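Side-chain contacts in periplasmic solute binding protein (Pectobacterium atrosepticum, PDB 4RY1), which probably binds a sugar in the periplasm and delivers it to an ABC-type transporter: residues G160-A165 / Y254-N259; S225-T230 / I235-N240; I171-R176 / G245-D250. All blocks are in the same frame, centred on the assembly; numbering follows the deposited sequence.

All three contacts lie in the same part of a periplasmic binding-protein fold, and together they show that burial alone does not set the chemistry. Contact 1 is buried and polar at heart: a tyrosine hydroxyl from helix 253-257 meets a turn carbonyl. Contact 3, nearer the centre of the chain, is also buried but relies on a leucine methyl over a tyrosine face, joining helix 169-183 to strand 245-249. Contact 2 is only partly buried and packs apolar groups between residues close in sequence. Gly160 of contact 1 pairs with Gly245 of contact 3, while Trp238 of contact 2 bonds to the backbone of Tyr256 and packs on Met246.

Contact 1. Residues G160-A165 / Y254-N259; sequences GVAQGA and YTYSSN
Tyr256 reaches from helix 253-257 to Ala162 and gives its phenolic proton to the backbone carbonyl there, with OH 2.6 Å from O of Ala162. The acceptor belongs to a type I beta turn running from Val161 to Gly164, in the loop between helices 138-152 and 169-183 of this type of solute-binding fold. The example shows how a long tyrosine can tie a turn to a helix more than ninety residues further along the chain. The carbonyl oxygen lies at the edge of the phenol ring, near its plane. Seen from the carbonyl the approach is less regular: the C=O...OH angle is 119° and the hydroxyl stands 47° above the carbonyl plane. The methyl of Ala162 adds a looser apolar touch, its CB lying 4.1 Å from CZ of Tyr256.

The same hydroxyl has a second partner, a water that donates to it at 2.9 Å from OH of Tyr256. That water in turn accepts a longer bond from NE2 of Gln163, 3.3 Å away, so that two successive residues of the turn are linked to one tyrosine, one directly and one through solvent.

Behind this first shell, the turn is closed by its own bond from N of Gly164 to O of Val161 (3.1 Å), and Asp170 accepts the amide of Ala162. The side chain of Tyr256 leaves its helix with CG anti to the carbonyl carbon (chi1 -78°), passing Leu248 of the neighbouring strand, while the ring of Tyr233 meets it edge-to-face. Two residues on from Tyr256, OG of Ser258 donates to O of Thr255, 2.7 Å away.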
ATOM      1  N   GLY A 160     -10.609 -10.253   6.503  1.00 13.96           N
ATOM      2  CA  GLY A 160      -9.417 -10.553   7.292  1.00 14.56           C
ATOM      3  C   GLY A 160      -8.602  -9.304   7.565  1.00 12.86           C
ATOM      4  O   GLY A 160      -9.006  -8.174   7.290  1.00 13.83           O
ATOM      5  N   VAL A 161      -7.447  -9.541   8.166  1.00 13.35           N
ATOM      6  CA  VAL A 161      -6.500  -8.525   8.535  1.00 13.98           C
ATOM      7  C   VAL A 161      -5.219  -8.935   7.831  1.00 13.58           C
ATOM      8  O   VAL A 161      -4.681 -10.010   8.087  1.00 13.96           O
ATOM      9  CB  VAL A 161      -6.312  -8.468  10.058  1.00 13.99           C
ATOM     10  CG1 VAL A 161      -5.268  -7.441  10.464  1.00 15.11           C
ATOM     11  CG2 VAL A 161      -7.645  -8.138  10.740  1.00 14.25           C
ATOM     12  N   ALA A 162      -4.773  -8.093   6.903  1.00 12.87           N
ATOM     13  CA  ALA A 162      -3.815  -8.470   5.870  1.00 13.46           C
ATOM     14  C   ALA A 162      -2.443  -8.915   6.383  1.00 13.07           C
ATOM     15  O   ALA A 162      -1.781  -9.736   5.738  1.00 13.81           O
ATOM     16  CB  ALA A 162      -3.666  -7.313   4.896  1.00 15.36           C
ATOM     17  N   GLN A 163      -2.018  -8.361   7.509  1.00 12.75           N
ATOM     18  CA  GLN A 163      -0.738  -8.733   8.135  1.00 13.18           C
ATOM     19  C   GLN A 163      -0.947  -9.231   9.570  1.00 14.10           C
ATOM     20  O   GLN A 163      -0.023  -9.248  10.379  1.00 14.77           O
ATOM     21  CB  GLN A 163       0.253  -7.568   8.037  1.00 14.89           C
ATOM     22  CG  GLN A 163       0.649  -7.256   6.593  1.00 19.32           C
ATOM     23  CD  GLN A 163       1.689  -6.165   6.438  1.00 27.29           C
ATOM     24  OE1 GLN A 163       2.637  -6.082   7.207  1.00 39.80           O
ATOM     25  NE2 GLN A 163       1.538  -5.346   5.404  1.00 40.08           N
ATOM     26  N   GLY A 164      -2.173  -9.673   9.854  1.00 12.60           N
ATOM     27  CA  GLY A 164      -2.462 -10.442  11.076  1.00 14.56           C
ATOM     28  C   GLY A 164      -2.151  -9.671  12.345  1.00 15.31           C
ATOM     29  O   GLY A 164      -2.632  -8.554  12.543  1.00 15.34           O
ATOM     30  N   ALA A 165      -1.332 -10.287  13.196  1.00 14.55           N
ATOM     31  CA  ALA A 165      -0.900  -9.703  14.473  1.00 15.33           C
ATOM     32  C   ALA A 165       0.435  -8.964  14.360  1.00 15.75           C
ATOM     33  O   ALA A 165       0.913  -8.407  15.336  1.00 18.50           O
ATOM     34  CB  ALA A 165      -0.823 -10.765  15.547  1.00 18.30           C
ATOM     35  N   TYR A 254      -1.780  -9.127  -6.556  1.00 13.55           N
ATOM     36  CA  TYR A 254      -1.061 -10.278  -7.129  1.00 16.98           C
ATOM     37  C   TYR A 254      -0.488 -11.143  -6.007  1.00 17.16           C
ATOM     38  O   TYR A 254      -0.594 -12.359  -6.025  1.00 18.65           O
ATOM     39  CB  TYR A 254       0.045  -9.832  -8.098  1.00 15.48           C
ATOM     40  CG  TYR A 254      -0.406  -9.610  -9.522  1.00 14.71           C
ATOM     41  CD1 TYR A 254      -1.696  -9.181  -9.815  1.00 20.76           C
ATOM     42  CD2 TYR A 254       0.461  -9.818 -10.567  1.00 18.36           C
ATOM     43  CE1 TYR A 254      -2.107  -8.986 -11.123  1.00 19.17           C
ATOM     44  CE2 TYR A 254       0.058  -9.619 -11.874  1.00 17.72           C
ATOM     45  CZ  TYR A 254      -1.235  -9.202 -12.142  1.00 14.98           C
ATOM     46  OH  TYR A 254      -1.678  -9.026 -13.448  1.00 17.52           O
ATOM     47  N   THR A 255       0.097 -10.494  -5.009  1.00 16.27           N
ATOM     48  CA  THR A 255       0.637 -11.210  -3.852  1.00 17.92           C
ATOM     49  C   THR A 255      -0.424 -12.033  -3.123  1.00 17.01           C
ATOM     50  O   THR A 255      -0.210 -13.199  -2.761  1.00 18.82           O
ATOM     51  CB  THR A 255       1.306 -10.241  -2.872  1.00 19.87           C
ATOM     52  OG1 THR A 255       2.361  -9.540  -3.545  1.00 21.43           O
ATOM     53  CG2 THR A 255       1.845 -10.987  -1.660  1.00 22.29           C
ATOM     54  N   TYR A 256      -1.573 -11.416  -2.850  1.00 17.25           N
ATOM     55  CA  TYR A 256      -2.653 -12.135  -2.143  1.00 18.63           C
ATOM     56  C   TYR A 256      -3.361 -13.182  -2.997  1.00 17.28           C
ATOM     57  O   TYR A 256      -3.958 -14.126  -2.475  1.00 21.69           O
ATOM     58  CB  TYR A 256      -3.655 -11.169  -1.470  1.00 19.61           C
ATOM     59  CG  TYR A 256      -3.055 -10.629  -0.192  1.00 15.87           C
ATOM     60  CD1 TYR A 256      -2.025  -9.715  -0.240  1.00 16.55           C
ATOM     61  CD2 TYR A 256      -3.464 -11.095   1.064  1.00 17.26           C
ATOM     62  CE1 TYR A 256      -1.420  -9.241   0.907  1.00 17.01           C
ATOM     63  CE2 TYR A 256      -2.854 -10.635   2.230  1.00 16.34           C
ATOM     64  CZ  TYR A 256      -1.842  -9.695   2.146  1.00 17.89           C
ATOM     65  OH  TYR A 256      -1.166  -9.215   3.253  1.00 18.74           O
ATOM     66  N   SER A 257      -3.258 -13.031  -4.311  1.00 20.08           N
ATOM     67  CA  SER A 257      -3.816 -13.991  -5.242  1.00 21.21           C
ATOM     68  C   SER A 257      -2.908 -15.206  -5.434  1.00 23.81           C
ATOM     69  O   SER A 257      -3.371 -16.264  -5.859  1.00 28.94           O
ATOM     70  CB  SER A 257      -4.035 -13.318  -6.600  1.00 23.50           C
ATOM     71  OG  SER A 257      -5.134 -12.432  -6.561  1.00 31.05           O
ATOM     72  N   SER A 258      -1.633 -15.050  -5.067  1.00 20.39           N
ATOM     73  CA  SER A 258      -0.544 -15.943  -5.521  1.00 23.14           C
ATOM     74  C   SER A 258      -0.715 -17.395  -5.063  1.00 30.86           C
ATOM     75  O   SER A 258      -0.400 -18.323  -5.801  1.00 30.76           O
ATOM     76  CB  SER A 258       0.836 -15.386  -5.107  1.00 24.88           C
ATOM     77  OG  SER A 258       1.070 -15.439  -3.696  1.00 28.30           O
ATOM     78  N   ASN A 259      -1.249 -17.588  -3.861  1.00 21.88           N
ATOM     79  CA  ASN A 259      -1.431 -18.948  -3.308  1.00 21.81           C
ATOM     80  C   ASN A 259      -2.897 -19.443  -3.277  1.00 24.41           C
ATOM     81  O   ASN A 259      -3.196 -20.483  -2.672  1.00 27.83           O
ATOM     82  CB  ASN A 259      -0.798 -19.034  -1.911  1.00 24.72           C
ATOM     83  CG  ASN A 259       0.664 -18.590  -1.901  1.00 31.62           C
ATOM     84  OD1 ASN A 259       1.468 -19.029  -2.725  1.00 26.27           O
ATOM     85  ND2 ASN A 259       1.014 -17.738  -0.959  1.00 23.43           N
TER
HETATM   86  O   HOH W   1      -0.588  -6.371   3.146  1.00 33.45           O

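Contact 2. Residues S225-T230 / I235-N240; sequences SSFGRT and IRPWIN
Phe227 and Thr230 mark the two ends of a type II' beta turn, overlapping a type I turn from Ser225 to Gly228, and both touch Ile235, the N-cap residue of the short helix 236-239, with the CA atoms of Thr230 and Ile235 6.9 Å apart. This is local packing in the periplasmic binding-protein fold, a turn folded against the start of the next helix, and it is a compact example of one aromatic ring gathering its aliphatic neighbours.

The ring of Phe227 receives the end of Ile235 over one face. CD1 of Ile235 lies 4.1 Å from the centroid of the Phe227 ring and only 7° off its normal, a CH-pi contact centred on the ring. Two torsions put the methyl there: CG1 of Ile235 occupies the crowded position between the backbone N and the carbonyl carbon (chi1 71°), and from there the chain runs on extended to CD1. The other branch meets the rim of the same ring and reaches beyond it: CG2 of Ile235 sits 3.9 Å from CD1 of Phe227 and 3.8 Å from CG2 of Thr230, bridging the two ends of the turn.

Pro237, in the first turn of the helix, comes from the opposite direction to meet the far end of the phenyl ring, with its CG 3.6 Å from CZ of Phe227. Its approach is oblique to the ring. Tyr223 also meets Phe227, the two ring planes being inclined at about 50°.

The carbonyl oxygen of Ile235 starts the helical bonding by accepting from N of Ile239. On the turn side, the threonine's polar branch bonds within its own segment: OG1 of Thr230 donates to O of Phe227 at 3.2 Å, almost in line with the C=O bond.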
ATOM      1  N   SER A 225      -2.818 -14.178  16.148  1.00 17.34           N
ATOM      2  CA  SER A 225      -1.639 -14.619  16.881  1.00 19.04           C
ATOM      3  C   SER A 225      -1.468 -16.121  16.834  1.00 18.45           C
ATOM      4  O   SER A 225      -0.335 -16.604  16.898  1.00 19.76           O
ATOM      5  CB  SER A 225      -1.689 -14.146  18.318  1.00 21.54           C
ATOM      6  OG  SER A 225      -1.560 -12.729  18.378  1.00 25.09           O
ATOM      7  N   SER A 226      -2.584 -16.849  16.695  1.00 18.24           N
ATOM      8  CA  SER A 226      -2.560 -18.317  16.644  1.00 18.97           C
ATOM      9  C   SER A 226      -1.817 -18.827  15.415  1.00 20.45           C
ATOM     10  O   SER A 226      -1.440 -19.986  15.367  1.00 22.04           O
ATOM     11  CB  SER A 226      -3.960 -18.948  16.733  1.00 21.38           C
ATOM     12  OG  SER A 226      -4.663 -18.890  15.501  1.00 20.67           O
ATOM     13  N   PHE A 227      -1.643 -17.968  14.417  1.00 19.56           N
ATOM     14  CA  PHE A 227      -0.926 -18.339  13.188  1.00 20.91           C
ATOM     15  C   PHE A 227       0.549 -17.987  13.171  1.00 23.30           C
ATOM     16  O   PHE A 227       1.246 -18.283  12.193  1.00 28.84           O
ATOM     17  CB  PHE A 227      -1.643 -17.756  11.972  1.00 19.45           C
ATOM     18  CG  PHE A 227      -2.975 -18.374  11.756  1.00 18.56           C
ATOM     19  CD1 PHE A 227      -3.085 -19.565  11.051  1.00 19.21           C
ATOM     20  CD2 PHE A 227      -4.106 -17.814  12.311  1.00 17.86           C
ATOM     21  CE1 PHE A 227      -4.306 -20.167  10.893  1.00 17.95           C
ATOM     22  CE2 PHE A 227      -5.334 -18.417  12.163  1.00 19.02           C
ATOM     23  CZ  PHE A 227      -5.438 -19.598  11.460  1.00 18.90           C
ATOM     24  N   GLY A 228       1.020 -17.349  14.238  1.00 21.43           N
ATOM     25  CA  GLY A 228       2.440 -16.993  14.384  1.00 27.59           C
ATOM     26  C   GLY A 228       2.861 -15.909  13.396  1.00 32.25           C
ATOM     27  O   GLY A 228       2.152 -14.926  13.185  1.00 42.11           O
ATOM     28  N   ARG A 229       4.025 -16.115  12.788  1.00 35.26           N
ATOM     29  CA  ARG A 229       4.641 -15.117  11.883  1.00 39.29           C
ATOM     30  C   ARG A 229       4.382 -15.392  10.397  1.00 34.87           C
ATOM     31  O   ARG A 229       4.893 -14.688   9.521  1.00 34.72           O
ATOM     32  CB  ARG A 229       6.163 -15.021  12.123  1.00 45.60           C
ATOM     33  CG  ARG A 229       6.633 -14.007  13.177  1.00 98.29           C
ATOM     34  CD  ARG A 229       5.690 -12.813  13.301  1.00114.09           C
ATOM     35  NE  ARG A 229       6.285 -11.518  13.639  1.00145.92           N
ATOM     36  CZ  ARG A 229       6.522 -10.529  12.770  1.00106.06           C
ATOM     37  NH1 ARG A 229       6.275 -10.665  11.468  1.00 86.81           N
ATOM     38  NH2 ARG A 229       7.031  -9.384  13.207  1.00 86.29           N
ATOM     39  N   THR A 230       3.585 -16.418  10.134  1.00 27.20           N
ATOM     40  CA  THR A 230       3.227 -16.809   8.778  1.00 24.87           C
ATOM     41  C   THR A 230       2.519 -15.682   8.022  1.00 20.94           C
ATOM     42  O   THR A 230       1.618 -15.041   8.550  1.00 24.86           O
ATOM     43  CB  THR A 230       2.326 -18.052   8.794  1.00 25.47           C
ATOM     44  OG1 THR A 230       2.956 -19.073   9.574  1.00 33.15           O
ATOM     45  CG2 THR A 230       2.067 -18.593   7.375  1.00 27.00           C
ATOM     46  N   ILE A 235      -1.835 -18.386   4.906  1.00 20.08           N
ATOM     47  CA  ILE A 235      -2.548 -19.181   5.924  1.00 20.02           C
ATOM     48  C   ILE A 235      -3.796 -19.839   5.345  1.00 19.15           C
ATOM     49  O   ILE A 235      -4.434 -19.316   4.424  1.00 20.40           O
ATOM     50  CB  ILE A 235      -2.880 -18.435   7.244  1.00 19.71           C
ATOM     51  CG1 ILE A 235      -3.983 -17.388   7.037  1.00 20.33           C
ATOM     52  CG2 ILE A 235      -1.614 -17.832   7.853  1.00 20.53           C
ATOM     53  CD1 ILE A 235      -4.403 -16.650   8.297  1.00 20.19           C
ATOM     54  N   ARG A 236      -4.154 -20.971   5.923  1.00 20.01           N
ATOM     55  CA  ARG A 236      -5.222 -21.794   5.379  1.00 22.36           C
ATOM     56  C   ARG A 236      -6.552 -21.048   5.332  1.00 20.60           C
ATOM     57  O   ARG A 236      -7.279 -21.190   4.356  1.00 21.52           O
ATOM     58  CB  ARG A 236      -5.380 -23.097   6.178  1.00 25.94           C
ATOM     59  N   PRO A 237      -6.887 -20.264   6.387  1.00 19.19           N
ATOM     60  CA  PRO A 237      -8.171 -19.575   6.271  1.00 18.84           C
ATOM     61  C   PRO A 237      -8.303 -18.592   5.107  1.00 15.98           C
ATOM     62  O   PRO A 237      -9.426 -18.376   4.631  1.00 17.08           O
ATOM     63  CB  PRO A 237      -8.290 -18.836   7.601  1.00 17.43           C
ATOM     64  CG  PRO A 237      -7.561 -19.720   8.558  1.00 19.63           C
ATOM     65  CD  PRO A 237      -6.349 -20.149   7.757  1.00 18.60           C
ATOM     66  N   TRP A 238      -7.208 -18.009   4.636  1.00 16.91           N
ATOM     67  CA  TRP A 238      -7.275 -17.180   3.414  1.00 17.27           C
ATOM     68  C   TRP A 238      -7.397 -18.053   2.174  1.00 18.14           C
ATOM     69  O   TRP A 238      -8.274 -17.861   1.322  1.00 19.51           O
ATOM     70  CB  TRP A 238      -6.059 -16.252   3.310  1.00 17.40           C
ATOM     71  CG  TRP A 238      -5.998 -15.469   2.022  1.00 16.33           C
ATOM     72  CD1 TRP A 238      -5.014 -15.529   1.072  1.00 17.77           C
ATOM     73  CD2 TRP A 238      -6.949 -14.504   1.553  1.00 19.22           C
ATOM     74  NE1 TRP A 238      -5.304 -14.668   0.036  1.00 19.01           N
ATOM     75  CE2 TRP A 238      -6.481 -14.024   0.308  1.00 18.48           C
ATOM     76  CE3 TRP A 238      -8.150 -13.999   2.061  1.00 16.38           C
ATOM     77  CZ2 TRP A 238      -7.182 -13.076  -0.437  1.00 18.47           C
ATOM     78  CZ3 TRP A 238      -8.850 -13.070   1.325  1.00 18.26           C
ATOM     79  CH2 TRP A 238      -8.368 -12.612   0.090  1.00 16.74           C
ATOM     80  N   ILE A 239      -6.513 -19.034   2.089  1.00 18.79           N
ATOM     81  CA  ILE A 239      -6.443 -19.893   0.922  1.00 23.72           C
ATOM     82  C   ILE A 239      -7.778 -20.624   0.770  1.00 22.34           C
ATOM     83  O   ILE A 239      -8.292 -20.773  -0.335  1.00 25.20           O
ATOM     84  CB  ILE A 239      -5.244 -20.867   1.016  1.00 25.01           C
ATOM     85  CG1 ILE A 239      -3.921 -20.087   0.912  1.00 24.57           C
ATOM     86  CG2 ILE A 239      -5.317 -21.933  -0.073  1.00 24.06           C
ATOM     87  CD1 ILE A 239      -2.673 -20.910   1.151  1.00 30.96           C
ATOM     88  N   ASN A 240      -8.369 -21.074   1.868  1.00 23.47           N
ATOM     89  CA  ASN A 240      -9.601 -21.845   1.711  1.00 28.92           C
ATOM     90  C   ASN A 240     -10.928 -21.070   1.850  1.00 24.49           C
ATOM     91  O   ASN A 240     -12.003 -21.668   1.926  1.00 24.36           O
ATOM     92  CB  ASN A 240      -9.573 -23.087   2.592  1.00 42.11           C
ATOM     93  CG  ASN A 240      -9.964 -22.809   4.021  1.00 65.78           C
ATOM     94  OD1 ASN A 240     -10.236 -21.672   4.414  1.00 43.22           O
ATOM     95  ND2 ASN A 240      -9.995 -23.862   4.815  1.00 65.81           N
TER

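Contact 3. Residues I171-R176 / G245-D250; sequences ILTLGR and GMYLWD
The hydroxyl of Tyr247 carries the polar end of the meeting with Thr173 and Leu174, and it is hydrogen-bonded to O3 of a bound glycerol. That molecule probably came from the crystallisation liquor, though such molecules often settle in pockets.

The rest of the contact is apolar and illustrates how a leucine can cover an aromatic face. CD1 of Leu174 lies 3.6 Å from the centroid of the Tyr247 ring, within 5° of the normal, which makes a close CH-pi contact. CB of the same leucine lies 3.8 Å from CE2 of Tyr247, and the helix backbone comes nearer still, with N of Leu174 3.5 Å from that ring carbon. The ring can reach so close to the helix because CG of Tyr247 is anti to its own backbone N (chi1 -179°), extending the phenol away from its strand.

Thr173 runs across the tyrosine at about a right angle and offers a methyl, with CG2 4.1 Å from CE2 of Tyr247. Its hydroxyl bonds instead to the carbonyl of Leu169, one turn back in the helix, leaving the methyl branch for the aromatic neighbour.

The contact thus lays helix 169-183 against strand 245-249, which pairs antiparallel with strand 107-123. From that paired strand, Met120 touches both Leu174 and Tyr247, and Arg118 bonds to the carbonyl of Tyr247, while helix 199-214 packs on the same helix through Ile171 and Leu172.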
ATOM      1  N   ILE A 171      -6.505  -1.998   8.845  1.00 13.41           N
ATOM      2  CA  ILE A 171      -7.740  -1.618   9.550  1.00 13.84           C
ATOM      3  C   ILE A 171      -7.639  -0.194  10.100  1.00 12.94           C
ATOM      4  O   ILE A 171      -8.660   0.508  10.134  1.00 14.33           O
ATOM      5  CB  ILE A 171      -8.158  -2.634  10.627  1.00 13.99           C
ATOM      6  CG1 ILE A 171      -8.207  -4.055  10.052  1.00 15.66           C
ATOM      7  CG2 ILE A 171      -9.506  -2.241  11.247  1.00 14.75           C
ATOM      8  CD1 ILE A 171      -9.129  -4.267   8.874  1.00 16.03           C
ATOM      9  N   LEU A 172      -6.441   0.256  10.456  1.00 13.37           N
ATOM     10  CA  LEU A 172      -6.243   1.682  10.794  1.00 13.70           C
ATOM     11  C   LEU A 172      -6.669   2.554   9.621  1.00 15.94           C
ATOM     12  O   LEU A 172      -7.321   3.580   9.783  1.00 15.87           O
ATOM     13  CB  LEU A 172      -4.797   1.976  11.147  1.00 14.77           C
ATOM     14  CG  LEU A 172      -4.468   3.439  11.435  1.00 14.43           C
ATOM     15  CD1 LEU A 172      -5.203   3.889  12.673  1.00 17.47           C
ATOM     16  CD2 LEU A 172      -2.966   3.594  11.609  1.00 18.33           C
ATOM     17  N   THR A 173      -6.285   2.129   8.425  1.00 13.23           N
ATOM     18  CA  THR A 173      -6.561   2.899   7.219  1.00 14.02           C
ATOM     19  C   THR A 173      -8.041   2.835   6.882  1.00 14.69           C
ATOM     20  O   THR A 173      -8.637   3.808   6.445  1.00 15.35           O
ATOM     21  CB  THR A 173      -5.704   2.394   6.044  1.00 12.92           C
ATOM     22  OG1 THR A 173      -4.330   2.451   6.433  1.00 13.41           O
ATOM     23  CG2 THR A 173      -5.928   3.232   4.826  1.00 13.55           C
ATOM     24  N   LEU A 174      -8.644   1.672   7.090  1.00 13.63           N
ATOM     25  CA  LEU A 174     -10.091   1.515   6.906  1.00 13.76           C
ATOM     26  C   LEU A 174     -10.865   2.489   7.830  1.00 15.21           C
ATOM     27  O   LEU A 174     -11.806   3.171   7.409  1.00 16.20           O
ATOM     28  CB  LEU A 174     -10.515   0.076   7.184  1.00 16.02           C
ATOM     29  CG  LEU A 174     -11.958  -0.307   6.821  1.00 15.27           C
ATOM     30  CD1 LEU A 174     -12.189  -0.312   5.324  1.00 17.28           C
ATOM     31  CD2 LEU A 174     -12.324  -1.662   7.411  1.00 16.33           C
ATOM     32  N   GLY A 175     -10.423   2.540   9.081  1.00 13.87           N
ATOM     33  CA  GLY A 175     -10.968   3.462  10.086  1.00 15.47           C
ATOM     34  C   GLY A 175     -10.764   4.906   9.643  1.00 19.81           C
ATOM     35  O   GLY A 175     -11.668   5.735   9.735  1.00 19.61           O
ATOM     36  N   ARG A 176      -9.556   5.217   9.178  1.00 16.23           N
ATOM     37  CA  ARG A 176      -9.260   6.560   8.650  1.00 16.90           C
ATOM     38  C   ARG A 176     -10.220   6.944   7.522  1.00 18.26           C
ATOM     39  O   ARG A 176     -10.681   8.101   7.448  1.00 19.33           O
ATOM     40  CB  ARG A 176      -7.823   6.630   8.142  1.00 18.62           C
ATOM     41  CG  ARG A 176      -7.465   8.016   7.628  1.00 22.76           C
ATOM     42  CD  ARG A 176      -6.945   7.975   6.225  1.00 24.36           C
ATOM     43  NE  ARG A 176      -6.751   9.281   5.608  1.00 19.13           N
ATOM     44  CZ  ARG A 176      -7.300   9.643   4.462  1.00 18.78           C
ATOM     45  NH1 ARG A 176      -8.028   8.788   3.763  1.00 22.37           N
ATOM     46  NH2 ARG A 176      -7.077  10.859   3.978  1.00 21.34           N
ATOM     47  N   GLY A 245     -12.474 -11.655   2.633  1.00 14.57           N
ATOM     48  CA  GLY A 245     -12.184 -10.327   2.132  1.00 16.54           C
ATOM     49  C   GLY A 245     -10.853  -9.847   2.650  1.00 14.36           C
ATOM     50  O   GLY A 245     -10.411 -10.269   3.712  1.00 14.69           O
ATOM     51  N   MET A 246     -10.269  -8.910   1.911  1.00 13.72           N
ATOM     52  CA  MET A 246      -9.130  -8.126   2.379  1.00 12.95           C
ATOM     53  C   MET A 246      -9.250  -6.707   1.842  1.00 12.62           C
ATOM     54  O   MET A 246      -9.729  -6.498   0.727  1.00 14.04           O
ATOM     55  CB  MET A 246      -7.795  -8.734   1.917  1.00 13.79           C
ATOM     56  CG  MET A 246      -7.392 -10.003   2.641  1.00 16.33           C
ATOM     57  SD  MET A 246      -6.890  -9.886   4.390  1.00 10.30           S
ATOM     58  CE  MET A 246      -6.926 -11.673   4.721  1.00 33.94           C
ATOM     59  N   TYR A 247      -8.790  -5.753   2.640  1.00 12.71           N
ATOM     60  CA  TYR A 247      -8.733  -4.341   2.269  1.00 12.71           C
ATOM     61  C   TYR A 247      -7.295  -4.038   1.880  1.00 13.31           C
ATOM     62  O   TYR A 247      -6.489  -3.640   2.708  1.00 13.31           O
ATOM     63  CB  TYR A 247      -9.192  -3.468   3.446  1.00 14.40           C
ATOM     64  CG  TYR A 247      -9.231  -1.982   3.240  1.00 13.76           C
ATOM     65  CD1 TYR A 247     -10.064  -1.398   2.294  1.00 14.15           C
ATOM     66  CD2 TYR A 247      -8.494  -1.136   4.060  1.00 14.20           C
ATOM     67  CE1 TYR A 247     -10.134  -0.015   2.161  1.00 15.05           C
ATOM     68  CE2 TYR A 247      -8.569   0.242   3.930  1.00 13.80           C
ATOM     69  CZ  TYR A 247      -9.397   0.798   2.990  1.00 13.64           C
ATOM     70  OH  TYR A 247      -9.441   2.182   2.885  1.00 17.57           O
ATOM     71  N   LEU A 248      -6.988  -4.219   0.603  1.00 13.03           N
ATOM     72  CA  LEU A 248      -5.603  -4.197   0.115  1.00 12.17           C
ATOM     73  C   LEU A 248      -5.330  -2.980  -0.726  1.00 12.11           C
ATOM     74  O   LEU A 248      -6.215  -2.487  -1.424  1.00 12.99           O
ATOM     75  CB  LEU A 248      -5.345  -5.410  -0.781  1.00 13.01           C
ATOM     76  CG  LEU A 248      -5.504  -6.766  -0.127  1.00 12.39           C
ATOM     77  CD1 LEU A 248      -5.363  -7.869  -1.173  1.00 15.47           C
ATOM     78  CD2 LEU A 248      -4.525  -6.952   1.023  1.00 13.80           C
ATOM     79  N   TRP A 249      -4.069  -2.550  -0.755  1.00 11.99           N
ATOM     80  CA  TRP A 249      -3.617  -1.727  -1.879  1.00 12.20           C
ATOM     81  C   TRP A 249      -3.796  -2.573  -3.148  1.00 12.11           C
ATOM     82  O   TRP A 249      -3.439  -3.759  -3.150  1.00 12.19           O
ATOM     83  CB  TRP A 249      -2.152  -1.336  -1.739  1.00 12.86           C
ATOM     84  CG  TRP A 249      -1.844  -0.429  -0.611  1.00 12.54           C
ATOM     85  CD1 TRP A 249      -1.070  -0.710   0.481  1.00 14.58           C
ATOM     86  CD2 TRP A 249      -2.274   0.935  -0.462  1.00 13.14           C
ATOM     87  NE1 TRP A 249      -0.997   0.400   1.285  1.00 15.16           N
ATOM     88  CE2 TRP A 249      -1.728   1.412   0.732  1.00 13.17           C
ATOM     89  CE3 TRP A 249      -3.061   1.807  -1.240  1.00 13.88           C
ATOM     90  CZ2 TRP A 249      -1.957   2.716   1.191  1.00 15.08           C
ATOM     91  CZ3 TRP A 249      -3.285   3.099  -0.788  1.00 14.89           C
ATOM     92  CH2 TRP A 249      -2.729   3.542   0.414  1.00 14.63           C
ATOM     93  N   ASP A 250      -4.268  -1.990  -4.249  1.00 12.35           N
ATOM     94  CA  ASP A 250      -4.421  -2.824  -5.457  1.00 13.33           C
ATOM     95  C   ASP A 250      -3.076  -3.402  -5.938  1.00 12.70           C
ATOM     96  O   ASP A 250      -3.042  -4.448  -6.579  1.00 14.18           O
ATOM     97  CB  ASP A 250      -5.265  -2.179  -6.579  1.00 14.94           C
ATOM     98  CG  ASP A 250      -4.783  -0.811  -6.998  1.00 14.02           C
ATOM     99  OD1 ASP A 250      -3.606  -0.706  -7.415  1.00 14.77           O
ATOM    100  OD2 ASP A 250      -5.588   0.156  -6.954  1.00 15.57           O
TER